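Local coordinates for protein ketol-acid reductoisomerase (NAD(+)) (uncultured archaeon GZfos26G2, PDB 4XDY) that converts (S)-2-acetolactate to (R)-2,3-dihydroxy-isovalerate by a magnesium-dependent methyl migration and NADH-dependent reduction in branched-chain amino acid biosynthesis, at residues I19-Y24 / I40-G45; D29-C34 / K174-T179; G78-I83 / G105-F110; D128-A133 / G163-V168. All coordinates share one frame; numbering follows the deposited sequence.

Contact 1. Residues I19-Y24 / I40-G45; sequences IAVMGY and INVVIG. With NAI (1,4-dihydronicotinamide adenine dinucleotide), chain E.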
# COMPACT_ATOMS: atom_id res chain seq x y z
N ILE A 19 -27.46 -15.19 -13.26
CA ILE A 19 -26.03 -15.08 -13.61
C ILE A 19 -25.35 -16.41 -13.26
O ILE A 19 -25.35 -16.82 -12.06
CB ILE A 19 -25.31 -13.99 -12.78
CG1 ILE A 19 -26.11 -12.68 -12.64
CG2 ILE A 19 -23.83 -13.83 -13.29
CD1 ILE A 19 -26.41 -12.08 -13.93
N ALA A 20 -24.79 -17.04 -14.27
CA ALA A 20 -23.95 -18.23 -14.10
C ALA A 20 -22.50 -17.77 -13.98
O ALA A 20 -21.93 -17.29 -14.95
CB ALA A 20 -24.10 -19.16 -15.27
N VAL A 21 -21.96 -17.89 -12.79
CA VAL A 21 -20.54 -17.51 -12.52
C VAL A 21 -19.69 -18.75 -12.70
O VAL A 21 -19.84 -19.69 -11.91
CB VAL A 21 -20.37 -16.90 -11.14
CG1 VAL A 21 -18.88 -16.72 -10.80
CG2 VAL A 21 -21.12 -15.56 -11.04
N MET A 22 -18.86 -18.75 -13.75
CA MET A 22 -17.96 -19.84 -14.05
C MET A 22 -16.61 -19.63 -13.34
O MET A 22 -15.88 -18.72 -13.68
CB MET A 22 -17.75 -19.99 -15.52
CG MET A 22 -19.02 -19.92 -16.40
SD MET A 22 -20.18 -21.19 -15.84
CE MET A 22 -21.15 -21.32 -17.33
N GLY A 23 -16.26 -20.54 -12.45
CA GLY A 23 -15.06 -20.39 -11.60
C GLY A 23 -15.29 -19.71 -10.32
O GLY A 23 -15.58 -18.52 -10.30
N TYR A 24 -15.12 -20.39 -9.19
CA TYR A 24 -15.28 -19.80 -7.91
C TYR A 24 -13.96 -19.57 -7.23
O TYR A 24 -13.77 -20.09 -6.14
CB TYR A 24 -16.18 -20.73 -7.02
CG TYR A 24 -16.81 -20.17 -5.78
CD1 TYR A 24 -17.93 -19.36 -5.84
CD2 TYR A 24 -16.35 -20.52 -4.52
CE1 TYR A 24 -18.54 -18.86 -4.72
CE2 TYR A 24 -16.95 -20.03 -3.36
CZ TYR A 24 -18.10 -19.22 -3.46
OH TYR A 24 -18.72 -18.68 -2.37
N ILE A 40 -29.41 -10.91 -6.29
CA ILE A 40 -29.42 -11.44 -7.67
C ILE A 40 -29.35 -12.94 -7.64
O ILE A 40 -28.68 -13.49 -6.78
CB ILE A 40 -28.25 -10.83 -8.55
CG1 ILE A 40 -28.22 -9.28 -8.43
CG2 ILE A 40 -28.25 -11.38 -9.98
CD1 ILE A 40 -29.57 -8.54 -8.52
N ASN A 41 -30.02 -13.58 -8.56
CA ASN A 41 -30.02 -15.02 -8.67
C ASN A 41 -28.71 -15.50 -9.32
O ASN A 41 -28.44 -15.19 -10.48
CB ASN A 41 -31.22 -15.54 -9.50
CG ASN A 41 -31.41 -17.08 -9.40
OD1 ASN A 41 -31.64 -17.78 -10.40
ND2 ASN A 41 -31.35 -17.59 -8.17
N VAL A 42 -27.89 -16.27 -8.58
CA VAL A 42 -26.60 -16.76 -9.11
C VAL A 42 -26.50 -18.26 -9.09
O VAL A 42 -26.88 -18.89 -8.07
CB VAL A 42 -25.42 -16.22 -8.26
CG1 VAL A 42 -24.07 -16.77 -8.78
CG2 VAL A 42 -25.44 -14.70 -8.25
N VAL A 43 -25.94 -18.85 -10.14
CA VAL A 43 -25.54 -20.25 -10.07
C VAL A 43 -24.06 -20.34 -10.37
O VAL A 43 -23.54 -19.45 -11.09
CB VAL A 43 -26.38 -21.17 -10.96
CG1 VAL A 43 -27.85 -21.00 -10.56
CG2 VAL A 43 -26.17 -20.90 -12.43
N ILE A 44 -23.39 -21.26 -9.67
CA ILE A 44 -21.93 -21.52 -9.90
C ILE A 44 -21.74 -22.63 -10.88
O ILE A 44 -22.27 -23.74 -10.70
CB ILE A 44 -21.18 -21.81 -8.61
CG1 ILE A 44 -21.45 -20.73 -7.57
CG2 ILE A 44 -19.68 -21.96 -8.88
CD1 ILE A 44 -21.07 -19.29 -8.03
N GLY A 45 -20.97 -22.36 -11.91
CA GLY A 45 -20.40 -23.37 -12.81
C GLY A 45 -18.98 -23.69 -12.32
O GLY A 45 -18.12 -22.82 -12.26
PA NAI E . -8.75 -18.25 -10.46
O1A NAI E . -7.30 -18.52 -10.89
O2A NAI E . -9.05 -17.90 -9.07
O5B NAI E . -9.60 -19.47 -11.07
C5B NAI E . -11.01 -19.61 -10.75
C4B NAI E . -11.33 -21.11 -10.51
O4B NAI E . -11.15 -21.74 -11.77
C3B NAI E . -10.41 -21.91 -9.54
O3B NAI E . -10.79 -21.56 -8.21
C2B NAI E . -10.66 -23.34 -9.97
O2B NAI E . -11.78 -23.84 -9.24
C1B NAI E . -11.01 -23.15 -11.47
N9A NAI E . -9.96 -23.69 -12.32
C8A NAI E . -8.60 -23.43 -12.13
N7A NAI E . -7.90 -24.07 -13.06
C5A NAI E . -8.80 -24.75 -13.82
C6A NAI E . -8.71 -25.66 -14.95
N6A NAI E . -7.53 -26.00 -15.48
N1A NAI E . -9.84 -26.15 -15.52
C2A NAI E . -11.05 -25.86 -14.99
N3A NAI E . -11.24 -25.05 -13.97
C4A NAI E . -10.15 -24.48 -13.33
O3 NAI E . -9.30 -17.01 -11.47
PN NAI E . -9.22 -15.40 -11.05
O1N NAI E . -7.80 -15.04 -10.66
O2N NAI E . -10.30 -15.18 -10.08
O5D NAI E . -9.41 -14.84 -12.51
C5D NAI E . -10.76 -14.84 -13.09
C4D NAI E . -10.90 -13.74 -14.20
O4D NAI E . -10.90 -12.51 -13.45
C3D NAI E . -9.73 -13.61 -15.17
O3D NAI E . -10.21 -13.19 -16.45
C2D NAI E . -8.82 -12.51 -14.57
O2D NAI E . -7.95 -11.84 -15.48
C1D NAI E . -9.86 -11.60 -13.97
N1N NAI E . -9.49 -10.71 -12.87
C2N NAI E . -8.94 -11.25 -11.76
C3N NAI E . -8.60 -10.48 -10.70
C7N NAI E . -8.12 -11.11 -9.51
O7N NAI E . -7.59 -12.26 -9.40
N7N NAI E . -8.50 -10.49 -8.42
C4N NAI E . -8.86 -9.06 -10.78
C5N NAI E . -9.64 -8.59 -11.89
C6N NAI E . -9.89 -9.44 -12.91
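The first two strands of the Rossmann domain, 18-22 and 41-50, pair in parallel through I19-Y24 and I40-G45. Five backbone hydrogen bonds join them: I19 N to N41 O, V43 N to I19 O, V21 N to V43 O, G45 N to V21 O and G23 N to G45 O. The last is nearly straight, 172° at the hydrogen, and carries the pairing past the end of strand 18-22 into the turn that meets the dinucleotide. These strands and helix 26-37 make up a beta-alpha-beta unit, and G23 is probably the first glycine of the Rossmann GxGxxG turn. G23 CA lies 4.0 Å from C4B of the adenosine ribose of NADH; a side chain here would crowd C5B. On the sheet face of A20 and M22, the bent methionine chain brings M22 SD to 3.7 Å from G45 CA, a place that the lack of a side chain on G45 leaves to the sulfur. A20 CB meets V43 CG2 at 3.9 Å. On the other face V21 CG2 packs on V42 CG1 at 3.9 Å. I44 reaches Y24 with its delta methyl: with CG1 anti to the carbonyl carbon (chi1 -52°) and the chain turned again at chi2 (-58°), CD1 comes 3.8 Å from Y24 CD1 and 4.0 Å from V21 CB. Y24 OH is hydrogen-bonded to D64 and N33, and its backbone N to E46, an NAD-binding residue.

Contact 2. Residues D29-C34 / K174-T179; sequences DAQANC and KAMHWT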
# COMPACT_ATOMS: atom_id res chain seq x y z
N ASP A 29 -15.64 -16.04 -6.41
CA ASP A 29 -16.08 -16.07 -5.01
C ASP A 29 -16.58 -14.66 -4.57
O ASP A 29 -17.76 -14.48 -4.13
CB ASP A 29 -14.99 -16.71 -4.12
CG ASP A 29 -15.40 -16.91 -2.67
OD1 ASP A 29 -16.33 -16.24 -2.12
OD2 ASP A 29 -14.73 -17.70 -1.98
N ALA A 30 -15.75 -13.63 -4.79
CA ALA A 30 -16.16 -12.27 -4.44
C ALA A 30 -17.40 -11.85 -5.19
O ALA A 30 -18.35 -11.32 -4.56
CB ALA A 30 -15.03 -11.30 -4.77
N GLN A 31 -17.39 -12.03 -6.50
CA GLN A 31 -18.47 -11.49 -7.34
C GLN A 31 -19.80 -12.24 -7.06
O GLN A 31 -20.87 -11.62 -6.92
CB GLN A 31 -18.15 -11.46 -8.80
CG GLN A 31 -17.01 -10.49 -9.08
CD GLN A 31 -16.77 -10.17 -10.55
OE1 GLN A 31 -15.62 -10.03 -11.02
NE2 GLN A 31 -17.79 -10.13 -11.28
N ALA A 32 -19.72 -13.54 -7.03
CA ALA A 32 -20.89 -14.35 -6.69
C ALA A 32 -21.56 -13.96 -5.37
O ALA A 32 -22.80 -13.86 -5.29
CB ALA A 32 -20.55 -15.84 -6.77
N ASN A 33 -20.77 -13.74 -4.33
CA ASN A 33 -21.32 -13.39 -3.06
C ASN A 33 -21.82 -11.99 -2.99
O ASN A 33 -22.81 -11.74 -2.31
CB ASN A 33 -20.31 -13.66 -1.97
CG ASN A 33 -20.24 -15.15 -1.62
OD1 ASN A 33 -21.14 -15.66 -0.95
ND2 ASN A 33 -19.24 -15.88 -2.16
N CYS A 34 -21.20 -11.04 -3.71
CA CYS A 34 -21.74 -9.69 -3.72
C CYS A 34 -23.09 -9.66 -4.48
O CYS A 34 -24.02 -8.97 -4.04
CB CYS A 34 -20.73 -8.68 -4.32
SG CYS A 34 -19.23 -8.53 -3.30
N LYS A 174 -23.49 -2.12 -10.51
CA LYS A 174 -24.22 -1.46 -9.43
C LYS A 174 -24.61 -2.46 -8.32
O LYS A 174 -24.49 -2.15 -7.14
CB LYS A 174 -25.49 -0.77 -9.99
CG LYS A 174 -26.21 -0.05 -8.82
CD LYS A 174 -27.40 0.78 -9.18
CE LYS A 174 -27.88 1.48 -7.88
NZ LYS A 174 -28.74 2.55 -8.39
N ALA A 175 -25.12 -3.61 -8.73
CA ALA A 175 -25.48 -4.70 -7.79
C ALA A 175 -24.22 -5.16 -6.95
O ALA A 175 -24.32 -5.53 -5.77
CB ALA A 175 -26.05 -5.85 -8.53
N MET A 176 -23.04 -5.09 -7.59
CA MET A 176 -21.76 -5.38 -6.85
C MET A 176 -21.19 -4.20 -6.13
O MET A 176 -20.17 -4.33 -5.43
CB MET A 176 -20.72 -6.04 -7.79
CG MET A 176 -21.18 -7.40 -8.25
SD MET A 176 -20.05 -8.37 -9.26
CE MET A 176 -20.07 -7.43 -10.78
N HIS A 177 -21.88 -3.05 -6.21
CA HIS A 177 -21.52 -1.83 -5.47
C HIS A 177 -20.23 -1.13 -5.94
O HIS A 177 -19.67 -0.25 -5.25
CB HIS A 177 -21.48 -2.06 -3.97
CG HIS A 177 -22.80 -2.48 -3.35
ND1 HIS A 177 -22.98 -2.57 -1.99
CD2 HIS A 177 -23.99 -2.82 -3.91
CE1 HIS A 177 -24.23 -2.95 -1.73
NE2 HIS A 177 -24.84 -3.16 -2.87
N TRP A 178 -19.77 -1.50 -7.13
CA TRP A 178 -18.55 -0.88 -7.68
C TRP A 178 -18.83 0.58 -8.04
O TRP A 178 -17.97 1.40 -8.04
CB TRP A 178 -18.08 -1.59 -8.95
CG TRP A 178 -17.68 -3.06 -8.81
CD1 TRP A 178 -17.67 -3.82 -7.68
CD2 TRP A 178 -17.36 -3.94 -9.88
NE1 TRP A 178 -17.37 -5.13 -7.97
CE2 TRP A 178 -17.15 -5.24 -9.30
CE3 TRP A 178 -17.24 -3.79 -11.24
CZ2 TRP A 178 -16.85 -6.35 -10.09
CZ3 TRP A 178 -16.93 -4.88 -12.00
CH2 TRP A 178 -16.73 -6.14 -11.41
N THR A 179 -20.10 0.87 -8.34
CA THR A 179 -20.53 2.25 -8.59
C THR A 179 -20.34 3.17 -7.42
O THR A 179 -20.26 4.39 -7.61
CB THR A 179 -22.06 2.24 -9.01
OG1 THR A 179 -22.79 1.36 -8.16
CG2 THR A 179 -22.20 1.78 -10.37
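The indole of W178 has the methyl CE of M176 over one face, 3.4 Å above the plane and offset toward the rim, while the amide of Q31 stands at its edge, with OE1 in the ring plane. Amide and ring are 81° apart, and Q31 CD comes 3.8 Å from W178 CZ2. Here helix 26-37, the first helix of the Rossmann domain, meets the C-terminal end of helix 165-175, which closes in a Schellman motif with H177 at positive phi (69°). M176 SD lies along the obliquely crossing glutamine chain, 3.7 Å from Q31 CB and 3.5 Å from Q31 NE2; the extension beyond CG carries the amide on to the indole edge. The amide is also held by a hydrogen bond between OE1 and S111 OG and a weak one between NE2 and H82. With an alanine here S111 is likely to lose this partner, and a gap would probably open between the thioether of M176 and the indole edge. P134 and V132 pack on W178 from strand 128-134. One turn on from Q31, C34 points toward the other segment, its CB 4.2 Å from M176 CG.

Contact 3. Residues G78-I83 / G105-F110; sequences GDVVHI and GKALCF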
# COMPACT_ATOMS: atom_id res chain seq x y z
N GLY A 78 -27.77 -20.04 -17.17
CA GLY A 78 -27.53 -18.62 -16.99
C GLY A 78 -28.06 -17.80 -18.17
O GLY A 78 -27.83 -18.13 -19.31
N ASP A 79 -28.67 -16.67 -17.83
CA ASP A 79 -28.95 -15.64 -18.83
C ASP A 79 -27.66 -14.85 -19.14
O ASP A 79 -27.49 -14.35 -20.24
CB ASP A 79 -29.99 -14.69 -18.27
CG ASP A 79 -31.31 -15.40 -17.97
OD1 ASP A 79 -31.77 -16.03 -18.91
OD2 ASP A 79 -31.76 -15.43 -16.81
N VAL A 80 -26.83 -14.70 -18.09
CA VAL A 80 -25.48 -14.13 -18.20
C VAL A 80 -24.51 -15.25 -17.85
O VAL A 80 -24.64 -15.87 -16.83
CB VAL A 80 -25.26 -12.91 -17.28
CG1 VAL A 80 -23.85 -12.34 -17.50
CG2 VAL A 80 -26.28 -11.83 -17.59
N VAL A 81 -23.58 -15.52 -18.77
CA VAL A 81 -22.57 -16.55 -18.54
C VAL A 81 -21.24 -15.81 -18.30
O VAL A 81 -20.70 -15.23 -19.21
CB VAL A 81 -22.44 -17.48 -19.73
CG1 VAL A 81 -21.30 -18.49 -19.53
CG2 VAL A 81 -23.75 -18.27 -19.93
N HIS A 82 -20.86 -15.75 -17.03
CA HIS A 82 -19.82 -14.81 -16.61
C HIS A 82 -18.56 -15.62 -16.29
O HIS A 82 -18.55 -16.38 -15.31
CB HIS A 82 -20.32 -14.07 -15.41
CG HIS A 82 -19.39 -13.02 -14.89
ND1 HIS A 82 -18.42 -12.43 -15.66
CD2 HIS A 82 -19.32 -12.40 -13.69
CE1 HIS A 82 -17.80 -11.50 -14.96
NE2 HIS A 82 -18.31 -11.48 -13.76
N ILE A 83 -17.56 -15.46 -17.15
CA ILE A 83 -16.36 -16.33 -17.19
C ILE A 83 -15.35 -15.75 -16.20
O ILE A 83 -14.73 -14.73 -16.49
CB ILE A 83 -15.85 -16.51 -18.60
CG1 ILE A 83 -16.90 -17.30 -19.42
CG2 ILE A 83 -14.56 -17.35 -18.60
CD1 ILE A 83 -16.60 -17.40 -20.87
N GLY A 105 -29.14 -14.26 -27.65
CA GLY A 105 -29.51 -13.31 -26.63
C GLY A 105 -29.09 -13.53 -25.22
O GLY A 105 -29.41 -12.69 -24.35
N LYS A 106 -28.48 -14.68 -24.90
CA LYS A 106 -27.66 -14.71 -23.67
C LYS A 106 -26.57 -13.61 -23.78
O LYS A 106 -26.23 -13.13 -24.91
CB LYS A 106 -26.99 -16.08 -23.52
CG LYS A 106 -27.85 -17.19 -22.81
CD LYS A 106 -27.10 -18.51 -22.80
CE LYS A 106 -27.98 -19.75 -22.62
NZ LYS A 106 -28.66 -19.76 -21.31
N ALA A 107 -25.99 -13.29 -22.63
CA ALA A 107 -24.82 -12.39 -22.58
C ALA A 107 -23.62 -13.22 -22.06
O ALA A 107 -23.75 -13.97 -21.08
CB ALA A 107 -25.08 -11.23 -21.66
N LEU A 108 -22.53 -13.15 -22.80
CA LEU A 108 -21.20 -13.68 -22.36
C LEU A 108 -20.43 -12.53 -21.75
O LEU A 108 -20.17 -11.51 -22.42
CB LEU A 108 -20.52 -14.19 -23.60
CG LEU A 108 -19.24 -15.07 -23.39
CD1 LEU A 108 -19.53 -16.39 -22.68
CD2 LEU A 108 -18.51 -15.29 -24.71
N CYS A 109 -20.00 -12.72 -20.51
CA CYS A 109 -19.38 -11.66 -19.74
C CYS A 109 -18.00 -12.15 -19.23
O CYS A 109 -17.77 -13.36 -19.09
CB CYS A 109 -20.27 -11.28 -18.60
SG CYS A 109 -19.90 -9.84 -17.63
N PHE A 110 -17.13 -11.18 -19.02
CA PHE A 110 -15.71 -11.41 -18.60
C PHE A 110 -15.41 -10.35 -17.56
O PHE A 110 -16.10 -9.29 -17.50
CB PHE A 110 -14.75 -11.24 -19.72
CG PHE A 110 -14.91 -12.25 -20.83
CD1 PHE A 110 -15.86 -12.04 -21.84
CD2 PHE A 110 -14.18 -13.40 -20.83
CE1 PHE A 110 -15.99 -12.96 -22.87
CE2 PHE A 110 -14.30 -14.33 -21.84
CZ PHE A 110 -15.19 -14.11 -22.87
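Backbone hydrogen bonds set the parallel pairing of strands 80-83 and 107-110, which with helix 90-98 form a beta-alpha-beta unit of the Rossmann domain. A107 N donates to D79 O, V81 N to A107 O, C109 N to V81 O and I83 N to C109 O; the last, 2.9 Å long, is almost straight at the hydrogen (177°), though its donor sits above the carbonyl plane. V80 is thus paired with A107, V81 with L108 and H82 with C109. A lysine adds a side-chain bond at the start of the pair. K106 runs out extended and then bends at its last torsion (chi4 -64°), folding NZ back to 2.7 Å from G78 O, above the plane of that carbonyl. The same ammonium is hydrogen-bonded to E76 O in the last turn of helix 71-77, tying that helix end to the strand.

Apolar side chains pack on both faces. On that of V80 and H82, V80 CG1 lies 3.9 Å from C109 CB, and M172 of helix 165-175 closes over V80, H82 and C109. On that of V81 and I83, I83 CD1 touches L108 CD1 at 3.6 Å and F110 CE2 at 4.0 Å, the isoleucine and phenylalanine lying side by side and pointing the same way; Q90 and I98 of helix 90-98 cover this side.

A sulfur-aromatic contact joins C109 and H82. C109 SG approaches the H82 ring obliquely, 4.0 Å from its centroid. C109 O and F110 C lie in the ring plane at its edge, with H82 CE1 3.7 Å from F110 C.

Contact 4. Residues D128-A133 / G163-V168; sequences DVIMVA and GEAREV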
# COMPACT_ATOMS: atom_id res chain seq x y z
N ASP A 128 -24.80 -11.29 -26.67
CA ASP A 128 -24.22 -10.06 -26.22
C ASP A 128 -22.81 -10.47 -25.65
O ASP A 128 -22.65 -11.59 -25.08
CB ASP A 128 -25.01 -9.46 -25.15
CG ASP A 128 -26.41 -8.84 -25.61
OD1 ASP A 128 -26.52 -8.48 -26.77
OD2 ASP A 128 -27.23 -8.65 -24.69
N VAL A 129 -21.88 -9.52 -25.72
CA VAL A 129 -20.51 -9.75 -25.18
C VAL A 129 -20.11 -8.51 -24.38
O VAL A 129 -20.02 -7.38 -24.95
CB VAL A 129 -19.49 -10.07 -26.26
CG1 VAL A 129 -18.05 -10.31 -25.66
CG2 VAL A 129 -19.88 -11.27 -27.05
N ILE A 130 -19.98 -8.70 -23.08
CA ILE A 130 -19.78 -7.65 -22.15
C ILE A 130 -18.60 -7.92 -21.22
O ILE A 130 -18.19 -9.07 -21.06
CB ILE A 130 -21.04 -7.34 -21.34
CG1 ILE A 130 -21.52 -8.58 -20.64
CG2 ILE A 130 -22.12 -6.82 -22.33
CD1 ILE A 130 -22.56 -8.29 -19.63
N MET A 131 -18.16 -6.87 -20.55
CA MET A 131 -17.11 -6.98 -19.54
C MET A 131 -17.38 -6.07 -18.39
O MET A 131 -17.70 -4.87 -18.58
CB MET A 131 -15.70 -6.66 -20.14
CG MET A 131 -14.79 -6.62 -18.96
SD MET A 131 -13.16 -6.76 -19.52
CE MET A 131 -13.08 -5.37 -20.14
N VAL A 132 -17.31 -6.61 -17.19
CA VAL A 132 -17.31 -5.86 -15.95
C VAL A 132 -15.99 -6.13 -15.20
O VAL A 132 -15.82 -7.23 -14.62
CB VAL A 132 -18.56 -6.11 -15.11
CG1 VAL A 132 -19.82 -5.71 -15.94
CG2 VAL A 132 -18.73 -7.61 -14.70
N ALA A 133 -15.06 -5.20 -15.32
CA ALA A 133 -13.68 -5.43 -14.84
C ALA A 133 -13.38 -4.66 -13.61
O ALA A 133 -13.27 -3.43 -13.70
CB ALA A 133 -12.70 -5.07 -15.93
N GLY A 163 -29.69 -5.51 -27.74
CA GLY A 163 -29.83 -4.12 -27.26
C GLY A 163 -29.63 -3.80 -25.84
O GLY A 163 -29.49 -2.61 -25.48
N GLU A 164 -29.60 -4.81 -24.99
CA GLU A 164 -29.56 -4.60 -23.57
C GLU A 164 -28.14 -4.93 -22.95
O GLU A 164 -28.02 -4.92 -21.72
CB GLU A 164 -30.53 -5.54 -22.90
CG GLU A 164 -32.00 -5.23 -23.29
CD GLU A 164 -33.01 -6.11 -22.57
OE1 GLU A 164 -32.74 -7.26 -22.25
OE2 GLU A 164 -34.14 -5.62 -22.29
N ALA A 165 -27.14 -5.11 -23.80
CA ALA A 165 -25.80 -5.52 -23.29
C ALA A 165 -25.25 -4.53 -22.29
O ALA A 165 -24.84 -4.91 -21.17
CB ALA A 165 -24.88 -5.66 -24.45
N ARG A 166 -25.31 -3.25 -22.64
CA ARG A 166 -24.78 -2.22 -21.76
C ARG A 166 -25.54 -2.14 -20.46
O ARG A 166 -25.00 -1.94 -19.37
CB ARG A 166 -24.73 -0.85 -22.49
CG ARG A 166 -24.39 0.35 -21.59
CD ARG A 166 -24.22 1.66 -22.47
NE ARG A 166 -23.82 2.85 -21.70
CZ ARG A 166 -24.61 3.63 -21.00
NH1 ARG A 166 -25.93 3.45 -21.00
NH2 ARG A 166 -24.06 4.64 -20.32
N GLU A 167 -26.86 -2.17 -20.56
CA GLU A 167 -27.69 -2.08 -19.40
C GLU A 167 -27.40 -3.20 -18.37
O GLU A 167 -27.32 -2.97 -17.18
CB GLU A 167 -29.19 -2.15 -19.81
CG GLU A 167 -30.05 -1.79 -18.65
CD GLU A 167 -31.57 -1.79 -19.00
OE1 GLU A 167 -31.91 -2.15 -20.14
OE2 GLU A 167 -32.32 -1.54 -18.04
N VAL A 168 -27.25 -4.41 -18.88
CA VAL A 168 -26.93 -5.60 -18.07
C VAL A 168 -25.55 -5.44 -17.42
O VAL A 168 -25.44 -5.61 -16.21
CB VAL A 168 -26.96 -6.86 -18.91
CG1 VAL A 168 -26.41 -8.05 -18.12
CG2 VAL A 168 -28.40 -7.09 -19.36
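I130 carries CG1 between its backbone N and carbonyl carbon (chi1 57°), which leaves CG2 beside the backbone N, facing A165; D128 has CG anti to the carbonyl carbon (chi1 -71°), bringing its carboxylate over the same alanine. Through these side chains helix 165-175 of the Rossmann domain packs by its first turn on strand 128-134 of the central sheet. The methyl of A165 sits between the two, its CB 3.7 Å from I130 CG2 and 3.7 Å from D128 CG. I130 CG2 also lies 3.5 Å from A165 O. E164 holds the N-cap position, and its carbonyl accepts the helical bond from V168 N. D128 OD2 approaches the start of the helix, 3.7 Å from A165 N, but its hydrogen bond goes to S162 OG, which is also the partner of E164 N; N160 OD1 accepts from A165 N. The nearby helix N terminus would be expected to favour the charged carboxylate. A leucine at D128 would probably deprive S162 of its carboxylate partner and leave the turn before the helix freer to shift. Three residues on from A165, the side chains of I130 and V168 cross at about a right angle, with I130 CD1 4.1 Å from V168 CG1.

From the N terminus, strand 18-22 runs into helix 26-37 and back to strand 41-50, where contact 1 closes the first, short loop. Contact 2 opens within it, on that helix, so the two cross; it closes only at 174-179, after most of the Rossmann domain. Within its span contact 3 pairs strands 80-83 and 107-110, and contact 4 then ties strand 128-134 to helix 165-175. Contacts 1, 3 and 4 share one sheet: the backbone of A20 hydrogen-bonds to V80 and H82, and that of L108 to D128 and I130. Contact 2 joins the helix connecting the two strands of contact 1 to the far end of the helix of contact 4.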